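Side-chain contacts in isomaltodextranase (Arthrobacter globiformis, PDB 5AWO), which hydrolyses alpha-1,6-glucosidic linkages in polysaccharides, releasing isomaltose units one after another from the non-reducing chain ends: residues 281-286 and 292-297; 297-302 and 333-338; 301-306 and 389-394. All coordinates share one frame; numbering follows the deposited sequence.

Contact 1: 281-286 and 292-297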
loop_
_atom_site.group_PDB
_atom_site.type_symbol
_atom_site.label_atom_id
_atom_site.label_comp_id
_atom_site.label_asym_id
_atom_site.label_seq_id
_atom_site.Cartn_x
_atom_site.Cartn_y
_atom_site.Cartn_z
ATOM N N MET A 281 5.112 16.758 14.178
ATOM C CA MET A 281 6.165 15.986 14.867
ATOM C C MET A 281 7.554 16.318 14.382
ATOM O O MET A 281 8.360 16.904 15.123
ATOM C CB MET A 281 5.927 14.476 14.809
ATOM C CG MET A 281 4.649 14.047 15.493
ATOM S SD MET A 281 4.196 12.336 15.147
ATOM C CE MET A 281 3.754 12.477 13.432
ATOM N N ARG A 282 7.864 15.906 13.169
ATOM C CA ARG A 282 9.132 16.212 12.496
ATOM C C ARG A 282 8.885 15.932 11.025
ATOM O O ARG A 282 8.055 15.076 10.689
ATOM C CB ARG A 282 10.301 15.353 12.983
ATOM C CG ARG A 282 10.078 13.845 12.899
ATOM C CD ARG A 282 11.313 12.991 13.158
ATOM N NE ARG A 282 10.954 11.563 13.230
ATOM C CZ ARG A 282 11.048 10.660 12.253
ATOM N NH1 ARG A 282 11.536 10.932 11.054
ATOM N NH2 ARG A 282 10.581 9.441 12.501
ATOM N N GLN A 283 9.608 16.616 10.158
ATOM C CA GLN A 283 9.485 16.439 8.739
ATOM C C GLN A 283 10.647 15.672 8.147
ATOM O O GLN A 283 10.561 15.211 7.002
ATOM C CB GLN A 283 9.360 17.802 8.060
ATOM C CG GLN A 283 8.362 18.752 8.699
ATOM C CD GLN A 283 6.946 18.208 8.714
ATOM O OE1 GLN A 283 6.460 17.697 7.712
ATOM N NE2 GLN A 283 6.286 18.328 9.832
ATOM N N ASN A 284 11.748 15.572 8.886
ATOM C CA ASN A 284 12.940 14.928 8.352
ATOM C C ASN A 284 12.831 13.417 8.281
ATOM O O ASN A 284 12.045 12.819 9.022
ATOM C CB ASN A 284 14.173 15.283 9.200
ATOM C CG ASN A 284 14.070 14.752 10.596
ATOM O OD1 ASN A 284 13.318 15.287 11.415
ATOM N ND2 ASN A 284 14.793 13.665 10.881
ATOM N N TRP A 285 13.575 12.823 7.364
ATOM C CA TRP A 285 13.769 11.387 7.272
ATOM C C TRP A 285 14.794 10.917 8.285
ATOM O O TRP A 285 15.753 11.643 8.613
ATOM C CB TRP A 285 14.271 11.068 5.878
ATOM C CG TRP A 285 14.615 9.634 5.569
ATOM C CD1 TRP A 285 13.782 8.679 5.060
ATOM C CD2 TRP A 285 15.905 9.013 5.690
ATOM N NE1 TRP A 285 14.470 7.501 4.859
ATOM C CE2 TRP A 285 15.773 7.683 5.234
ATOM C CE3 TRP A 285 17.154 9.459 6.137
ATOM C CZ2 TRP A 285 16.841 6.792 5.201
ATOM C CZ3 TRP A 285 18.213 8.570 6.089
ATOM C CH2 TRP A 285 18.043 7.258 5.630
ATOM N N GLN A 286 14.635 9.674 8.751
ATOM C CA GLN A 286 15.661 9.015 9.552
ATOM C C GLN A 286 15.786 7.591 9.032
ATOM O O GLN A 286 14.869 7.072 8.383
ATOM C CB GLN A 286 15.299 9.017 11.035
ATOM C CG GLN A 286 14.058 8.208 11.365
ATOM C CD GLN A 286 13.669 8.247 12.820
ATOM O OE1 GLN A 286 13.875 9.246 13.519
ATOM N NE2 GLN A 286 13.064 7.140 13.292
ATOM N N TRP A 292 9.731 8.354 8.145
ATOM C CA TRP A 292 9.036 9.631 8.336
ATOM C C TRP A 292 7.972 9.501 9.419
ATOM O O TRP A 292 7.319 8.449 9.556
ATOM C CB TRP A 292 8.397 10.096 7.026
ATOM C CG TRP A 292 9.375 10.538 5.984
ATOM C CD1 TRP A 292 9.955 11.772 5.882
ATOM C CD2 TRP A 292 9.882 9.769 4.888
ATOM N NE1 TRP A 292 10.784 11.821 4.792
ATOM C CE2 TRP A 292 10.774 10.601 4.174
ATOM C CE3 TRP A 292 9.693 8.456 4.447
ATOM C CZ2 TRP A 292 11.446 10.157 3.037
ATOM C CZ3 TRP A 292 10.381 8.015 3.325
ATOM C CH2 TRP A 292 11.250 8.848 2.640
ATOM N N ALA A 293 7.768 10.564 10.209
ATOM C CA ALA A 293 6.841 10.500 11.329
ATOM C C ALA A 293 5.390 10.722 10.936
ATOM O O ALA A 293 4.515 10.007 11.385
ATOM C CB ALA A 293 7.229 11.490 12.419
ATOM N N ASN A 294 5.134 11.740 10.114
ATOM C CA ASN A 294 3.760 12.072 9.735
ATOM C C ASN A 294 3.460 11.515 8.353
ATOM O O ASN A 294 4.378 11.335 7.523
ATOM C CB ASN A 294 3.491 13.591 9.825
ATOM C CG ASN A 294 4.297 14.400 8.836
ATOM O OD1 ASN A 294 5.316 15.047 9.198
ATOM N ND2 ASN A 294 3.911 14.367 7.609
ATOM N N PRO A 295 2.184 11.185 8.086
ATOM C CA PRO A 295 1.849 10.532 6.810
ATOM C C PRO A 295 1.913 11.438 5.590
ATOM O O PRO A 295 2.134 10.936 4.488
ATOM C CB PRO A 295 0.455 9.955 7.061
ATOM C CG PRO A 295 -0.114 10.838 8.162
ATOM C CD PRO A 295 1.069 11.108 9.051
ATOM N N PHE A 296 1.789 12.766 5.742
ATOM C CA PHE A 296 2.049 13.593 4.581
ATOM C C PHE A 296 3.440 13.289 4.050
ATOM O O PHE A 296 3.621 13.070 2.842
ATOM C CB PHE A 296 1.916 15.081 4.876
ATOM C CG PHE A 296 0.520 15.618 4.747
ATOM C CD1 PHE A 296 -0.016 15.862 3.481
ATOM C CD2 PHE A 296 -0.249 15.924 5.850
ATOM C CE1 PHE A 296 -1.297 16.368 3.345
ATOM C CE2 PHE A 296 -1.514 16.439 5.717
ATOM C CZ PHE A 296 -2.050 16.672 4.451
ATOM N N CYS A 297 4.434 13.264 4.931
ATOM C CA CYS A 297 5.809 13.020 4.510
ATOM C C CYS A 297 6.030 11.546 4.181
ATOM O O CYS A 297 6.758 11.232 3.227
ATOM C CB CYS A 297 6.799 13.428 5.584
ATOM S SG CYS A 297 6.895 15.227 5.828
HETATM O O HOH W 1 9.169 12.894 9.251
#
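A loop, 281-286, packs on the run-in and first turn of helix 295-302, with Met281, Arg282 and Trp285 meeting Trp292 and Ala293. The aromatic pair is T-shaped: the edge of Trp285 approaches a face of Trp292 with the planes 63° apart, and CD1 of Trp285 sits 3.4 Å from CZ2 of Trp292. CG anti to the backbone N (chi1 177°) turns the CD1 edge of Trp285 onto that face, toward its rim, while the carbonyl O of Cys297 lies over the opposite one. Both pieces belong to the connection between the sixth and seventh strands of the TIM barrel, 263-265 and 312-314, which folds back on itself here. The methyl CB of Ala293 sits between two side chains of the loop, 3.7 Å from Arg282 CG and 3.8 Å from Met281 CE. Arg282 lays its guanidinium with one face over Ala293 N and Gln286 OE1 over the other, and its nitrogens bond to the carbonyls of Pro290 and Asn291. A single water ties both pieces: it donates to Arg282 O and Asn284 O and accepts from Ala293 N at 2.9 Å. Gln283 OE1, bonded to Arg412, also comes 3.1 Å from Cys297 SG.

Contact 2: 297-302 and 333-338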
loop_
_atom_site.group_PDB
_atom_site.type_symbol
_atom_site.label_atom_id
_atom_site.label_comp_id
_atom_site.label_asym_id
_atom_site.label_seq_id
_atom_site.Cartn_x
_atom_site.Cartn_y
_atom_site.Cartn_z
ATOM N N CYS A 297 4.434 13.264 4.931
ATOM C CA CYS A 297 5.809 13.020 4.510
ATOM C C CYS A 297 6.030 11.546 4.181
ATOM O O CYS A 297 6.758 11.232 3.227
ATOM C CB CYS A 297 6.799 13.428 5.584
ATOM S SG CYS A 297 6.895 15.227 5.828
ATOM N N GLY A 298 5.459 10.629 4.955
ATOM C CA GLY A 298 5.675 9.222 4.682
ATOM C C GLY A 298 5.054 8.736 3.381
ATOM O O GLY A 298 5.665 7.944 2.636
ATOM N N PHE A 299 3.823 9.142 3.089
ATOM C CA PHE A 299 3.209 8.785 1.824
ATOM C C PHE A 299 4.050 9.372 0.698
ATOM O O PHE A 299 4.323 8.689 -0.309
ATOM C CB PHE A 299 1.792 9.350 1.704
ATOM C CG PHE A 299 0.714 8.584 2.454
ATOM C CD1 PHE A 299 0.594 7.197 2.382
ATOM C CD2 PHE A 299 -0.249 9.283 3.179
ATOM C CE1 PHE A 299 -0.448 6.533 3.011
ATOM C CE2 PHE A 299 -1.279 8.625 3.814
ATOM C CZ PHE A 299 -1.382 7.246 3.726
ATOM N N THR A 300 4.434 10.649 0.826
ATOM C CA THR A 300 5.234 11.302 -0.220
ATOM C C THR A 300 6.570 10.576 -0.424
ATOM O O THR A 300 6.990 10.288 -1.552
ATOM C CB THR A 300 5.442 12.770 0.116
ATOM O OG1 THR A 300 4.169 13.428 0.173
ATOM C CG2 THR A 300 6.314 13.478 -0.907
ATOM N N GLY A 301 7.228 10.268 0.673
ATOM C CA GLY A 301 8.566 9.661 0.668
ATOM C C GLY A 301 8.652 8.234 0.193
ATOM O O GLY A 301 9.683 7.847 -0.365
ATOM N N TRP A 302 7.574 7.459 0.381
ATOM C CA TRP A 302 7.541 6.057 -0.039
ATOM C C TRP A 302 6.748 5.883 -1.328
ATOM O O TRP A 302 6.592 4.752 -1.790
ATOM C CB TRP A 302 6.975 5.181 1.099
ATOM C CG TRP A 302 8.004 4.876 2.134
ATOM C CD1 TRP A 302 8.030 5.260 3.438
ATOM C CD2 TRP A 302 9.186 4.087 1.923
ATOM N NE1 TRP A 302 9.140 4.755 4.052
ATOM C CE2 TRP A 302 9.873 4.030 3.142
ATOM C CE3 TRP A 302 9.718 3.405 0.810
ATOM C CZ2 TRP A 302 11.087 3.357 3.284
ATOM C CZ3 TRP A 302 10.885 2.723 0.955
ATOM C CH2 TRP A 302 11.574 2.693 2.175
ATOM N N MET A 333 -9.173 12.359 5.613
ATOM C CA MET A 333 -9.742 11.361 4.714
ATOM C C MET A 333 -9.180 11.536 3.305
ATOM O O MET A 333 -8.771 10.573 2.651
ATOM C CB MET A 333 -11.254 11.502 4.698
ATOM C CG MET A 333 -11.984 10.504 3.819
ATOM S SD MET A 333 -11.799 8.820 4.465
ATOM C CE MET A 333 -12.813 7.891 3.307
ATOM N N ASN A 334 -9.077 12.779 2.843
ATOM C CA ASN A 334 -8.600 13.039 1.491
ATOM C C ASN A 334 -7.155 12.567 1.278
ATOM O O ASN A 334 -6.794 12.072 0.189
ATOM C CB ASN A 334 -8.695 14.534 1.165
ATOM C CG ASN A 334 -10.110 15.023 0.934
ATOM O OD1 ASN A 334 -11.030 14.235 0.682
ATOM N ND2 ASN A 334 -10.298 16.345 1.033
ATOM N N LEU A 335 -6.311 12.691 2.294
ATOM C CA LEU A 335 -4.939 12.218 2.170
ATOM C C LEU A 335 -4.885 10.703 2.031
ATOM O O LEU A 335 -4.149 10.174 1.192
ATOM C CB LEU A 335 -4.101 12.659 3.388
ATOM C CG LEU A 335 -2.634 12.209 3.373
ATOM C CD1 LEU A 335 -1.846 12.745 2.186
ATOM C CD2 LEU A 335 -1.931 12.617 4.694
ATOM N N MET A 336 -5.641 9.995 2.860
ATOM C CA MET A 336 -5.636 8.527 2.796
ATOM C C MET A 336 -6.114 8.067 1.421
ATOM O O MET A 336 -5.520 7.168 0.804
ATOM C CB MET A 336 -6.517 7.899 3.897
ATOM C CG MET A 336 -6.158 8.287 5.332
ATOM S SD MET A 336 -4.461 7.866 5.775
ATOM C CE MET A 336 -4.486 8.460 7.463
ATOM N N VAL A 337 -7.187 8.683 0.944
ATOM C CA VAL A 337 -7.726 8.302 -0.360
ATOM C C VAL A 337 -6.745 8.661 -1.487
ATOM O O VAL A 337 -6.474 7.849 -2.403
ATOM C CB VAL A 337 -9.117 8.930 -0.604
ATOM C CG1 VAL A 337 -9.576 8.747 -2.049
ATOM C CG2 VAL A 337 -10.100 8.359 0.376
ATOM N N ALA A 338 -6.181 9.862 -1.459
ATOM C CA ALA A 338 -5.230 10.282 -2.488
ATOM C C ALA A 338 -4.084 9.288 -2.620
ATOM O O ALA A 338 -3.613 8.993 -3.735
ATOM C CB ALA A 338 -4.696 11.672 -2.198
#
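Helix 297-302 and helix 333-338 come nearest at Phe299 and Leu335, whose CA atoms are 8.8 Å apart, a spacing bridged by side chains alone. Both belong to the helical layer of the TIM barrel. The first is part of helix 295-302, which precedes the seventh strand, 312-314; the second is part of helix 326-339, which links that strand to the eighth, 343-345. The interface is small and wholly apolar, and Phe299 carries one side of it by itself. Its CB points at the other helix and presents the CD2-CE2-CZ side of the ring to two partners, Leu335 and Met336.

Leu335 brings its branch point to the ring, CG lying 3.8 Å from Phe299 CD2. With CG anti to the backbone N (chi1 180°), both methyls reach the same ring atom: CD1 is 3.9 Å and CD2 4.0 Å from Phe299 CD2. Leu335 also touches Phe296 of the first helix and Phe410 of strand 405-410, so it meets the C-terminal beta domain as well. From that domain, too, Trp396 of strand 395-399 packs on Phe299.

Met336 arrives differently. Its CB leaves the helix away from Phe299, but the bend at chi2 (-58°) carries the sulfur back to the ring, and the two side chains cross at about a right angle. The result is a Met-aromatic contact of the edge type, in which the sulfur would face the slightly positive ring hydrogens instead of the pi cloud. Beyond Phe299, Met336 also packs on Leu343 of the eighth strand, where the helix lies on the barrel wall. Met336 SD stands 4.9 Å from the centroid of the Phe299 ring, 89° off its normal, and is 3.8 Å from both CE2 and CZ of that ring.

Contact 3: 301-306 and 389-394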
loop_
_atom_site.group_PDB
_atom_site.type_symbol
_atom_site.label_atom_id
_atom_site.label_comp_id
_atom_site.label_asym_id
_atom_site.label_seq_id
_atom_site.Cartn_x
_atom_site.Cartn_y
_atom_site.Cartn_z
ATOM N N GLY A 301 7.228 10.268 0.673
ATOM C CA GLY A 301 8.566 9.661 0.668
ATOM C C GLY A 301 8.652 8.234 0.193
ATOM O O GLY A 301 9.683 7.847 -0.365
ATOM N N TRP A 302 7.574 7.459 0.381
ATOM C CA TRP A 302 7.541 6.057 -0.039
ATOM C C TRP A 302 6.748 5.883 -1.328
ATOM O O TRP A 302 6.592 4.752 -1.790
ATOM C CB TRP A 302 6.975 5.181 1.099
ATOM C CG TRP A 302 8.004 4.876 2.134
ATOM C CD1 TRP A 302 8.030 5.260 3.438
ATOM C CD2 TRP A 302 9.186 4.087 1.923
ATOM N NE1 TRP A 302 9.140 4.755 4.052
ATOM C CE2 TRP A 302 9.873 4.030 3.142
ATOM C CE3 TRP A 302 9.718 3.405 0.810
ATOM C CZ2 TRP A 302 11.087 3.357 3.284
ATOM C CZ3 TRP A 302 10.885 2.723 0.955
ATOM C CH2 TRP A 302 11.574 2.693 2.175
ATOM N N SER A 303 6.296 6.981 -1.946
ATOM C CA SER A 303 5.447 6.889 -3.117
ATOM C C SER A 303 6.075 6.186 -4.316
ATOM O O SER A 303 5.353 5.622 -5.120
ATOM C CB SER A 303 4.923 8.266 -3.537
ATOM O OG SER A 303 5.953 9.157 -3.910
ATOM N N HIS A 304 7.397 6.252 -4.425
ATOM C CA HIS A 304 8.107 5.539 -5.510
ATOM C C HIS A 304 7.906 4.020 -5.425
ATOM O O HIS A 304 8.136 3.299 -6.422
ATOM C CB HIS A 304 9.591 5.899 -5.541
ATOM C CG HIS A 304 10.324 5.553 -4.290
ATOM N ND1 HIS A 304 10.137 6.239 -3.107
ATOM C CD2 HIS A 304 11.223 4.577 -4.019
ATOM C CE1 HIS A 304 10.885 5.698 -2.165
ATOM N NE2 HIS A 304 11.536 4.671 -2.690
ATOM N N ARG A 305 7.489 3.515 -4.258
ATOM C CA ARG A 305 7.193 2.097 -4.050
ATOM C C ARG A 305 5.716 1.724 -4.141
ATOM O O ARG A 305 5.357 0.563 -3.849
ATOM C CB ARG A 305 7.742 1.656 -2.689
ATOM C CG ARG A 305 9.264 1.680 -2.584
ATOM C CD ARG A 305 9.894 0.822 -3.675
ATOM N NE ARG A 305 11.172 0.261 -3.311
ATOM C CZ ARG A 305 11.881 -0.542 -4.100
ATOM N NH1 ARG A 305 11.449 -0.796 -5.333
ATOM N NH2 ARG A 305 13.027 -1.040 -3.635
ATOM N N ASN A 306 4.861 2.675 -4.521
ATOM C CA ASN A 306 3.427 2.392 -4.537
ATOM C C ASN A 306 2.942 1.909 -5.908
ATOM O O ASN A 306 3.734 1.794 -6.845
ATOM C CB ASN A 306 2.613 3.564 -3.998
ATOM C CG ASN A 306 2.419 4.693 -4.989
ATOM O OD1 ASN A 306 2.635 4.564 -6.194
ATOM N ND2 ASN A 306 1.927 5.825 -4.479
ATOM N N GLY A 389 12.633 18.732 -1.185
ATOM C CA GLY A 389 12.126 19.454 -2.342
ATOM C C GLY A 389 11.765 18.605 -3.535
ATOM O O GLY A 389 11.160 19.091 -4.485
ATOM N N SER A 390 12.133 17.314 -3.510
ATOM C CA SER A 390 12.041 16.506 -4.715
ATOM C C SER A 390 10.632 16.077 -5.054
ATOM O O SER A 390 10.369 15.615 -6.169
ATOM C CB SER A 390 12.904 15.267 -4.585
ATOM O OG SER A 390 12.344 14.350 -3.641
ATOM N N ARG A 391 9.701 16.200 -4.088
ATOM C CA ARG A 391 8.310 15.806 -4.270
ATOM C C ARG A 391 7.447 16.759 -3.447
ATOM O O ARG A 391 7.894 17.291 -2.438
ATOM C CB ARG A 391 8.064 14.344 -3.835
ATOM C CG ARG A 391 9.003 13.338 -4.483
ATOM C CD ARG A 391 8.871 11.959 -3.863
ATOM N NE ARG A 391 9.974 11.107 -4.290
ATOM C CZ ARG A 391 10.199 9.875 -3.878
ATOM N NH1 ARG A 391 9.410 9.313 -2.964
ATOM N NH2 ARG A 391 11.224 9.187 -4.383
ATOM N N ASP A 392 6.218 16.985 -3.929
ATOM C CA ASP A 392 5.309 17.952 -3.292
ATOM C C ASP A 392 4.286 17.211 -2.436
ATOM O O ASP A 392 3.374 16.592 -2.952
ATOM C CB ASP A 392 4.613 18.766 -4.371
ATOM C CG ASP A 392 3.932 19.997 -3.830
ATOM O OD1 ASP A 392 3.524 19.991 -2.636
ATOM O OD2 ASP A 392 3.783 20.986 -4.592
ATOM N N THR A 393 4.430 17.346 -1.114
ATOM C CA THR A 393 3.517 16.694 -0.178
ATOM C C THR A 393 2.074 17.194 -0.285
ATOM O O THR A 393 1.177 16.506 0.190
ATOM C CB THR A 393 3.942 16.864 1.304
ATOM O OG1 THR A 393 3.842 18.248 1.690
ATOM C CG2 THR A 393 5.329 16.335 1.557
ATOM N N GLU A 394 1.842 18.353 -0.916
ATOM C CA GLU A 394 0.564 19.027 -0.885
ATOM C C GLU A 394 -0.249 18.941 -2.175
ATOM O O GLU A 394 -1.336 19.468 -2.244
ATOM C CB GLU A 394 0.769 20.478 -0.497
ATOM C CG GLU A 394 1.260 20.649 0.929
ATOM C CD GLU A 394 1.520 22.089 1.239
ATOM O OE1 GLU A 394 2.400 22.722 0.598
ATOM O OE2 GLU A 394 0.836 22.629 2.157
#
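Arg391 reaches from its short strand to Gly301 and His304, and hydrogen bonds from the single nitrogen NH1 do most of the work. NH1 donates to His304 ND1 at 3.2 Å with an N-H...N angle of 150°, and makes a weak bond to Gly301 O at 3.0 Å. NH1 also bonds to Thr300 O, one residue earlier in the helix. These carbonyls sit toward the C-terminal end of helix 295-302, where the helix dipole would be expected to favour a positive charge. The imidazole lies across the guanidinium, planes 61° apart, and NH1 stands 24° out of the ring plane. On the far side of the ring, His304 NE2 bonds to Asp253 of helix 251-260. With ND1 accepting, the imidazole is probably neutral and carries its proton on NE2.

Looser contacts surround these bonds. Arg391 NH2 stands off the imidazole plane, 3.7 Å from His304 CG, and Ser303 OG lies 3.6 Å from Arg391 NH1 while bonding to Thr300 O and Tyr378 OH. The arginine chain, extended from CG to NE, passes along Pro376 and Tyr378 of the neighbouring strand. A leucine in its place would probably leave His304 ND1 and Thr300 O without their shared donor, the imidazole then tethered through NE2 to Asp253.

Within 389-394 the chain bends through an Asx turn: Asp392 OD1 accepts from Glu394 N at 2.9 Å, while OD2 makes a salt bridge to Arg395. Strand 391-392 is an edge of the seven-stranded antiparallel sheet, so the arginine joins the catalytic TIM barrel to the C-terminal beta domain, the two-domain architecture characteristic of glycoside hydrolase family 27.

Overall arrangement
All three contacts use helix 295-302, read from its start to just past its end. Contact 1 lies at its beginning, contact 2 on the flank facing helix 326-339, and contact 3 where the helix gives way to a 3-10 turn. Their centres are close: 11 Å between contacts 1 and 2, 12 Å between 1 and 3, and 9 Å between 2 and 3. Trp292 of contact 1 joins them directly, its CH2 lying 3.4 Å from Gly301 CA, which contacts 2 and 3 share. Phe296 CD1 of contact 1 lies 3.6 Å from Thr393 O of contact 3. None includes the probable nucleophile Asp201 or proton donor Asp262; they lie away from the active site.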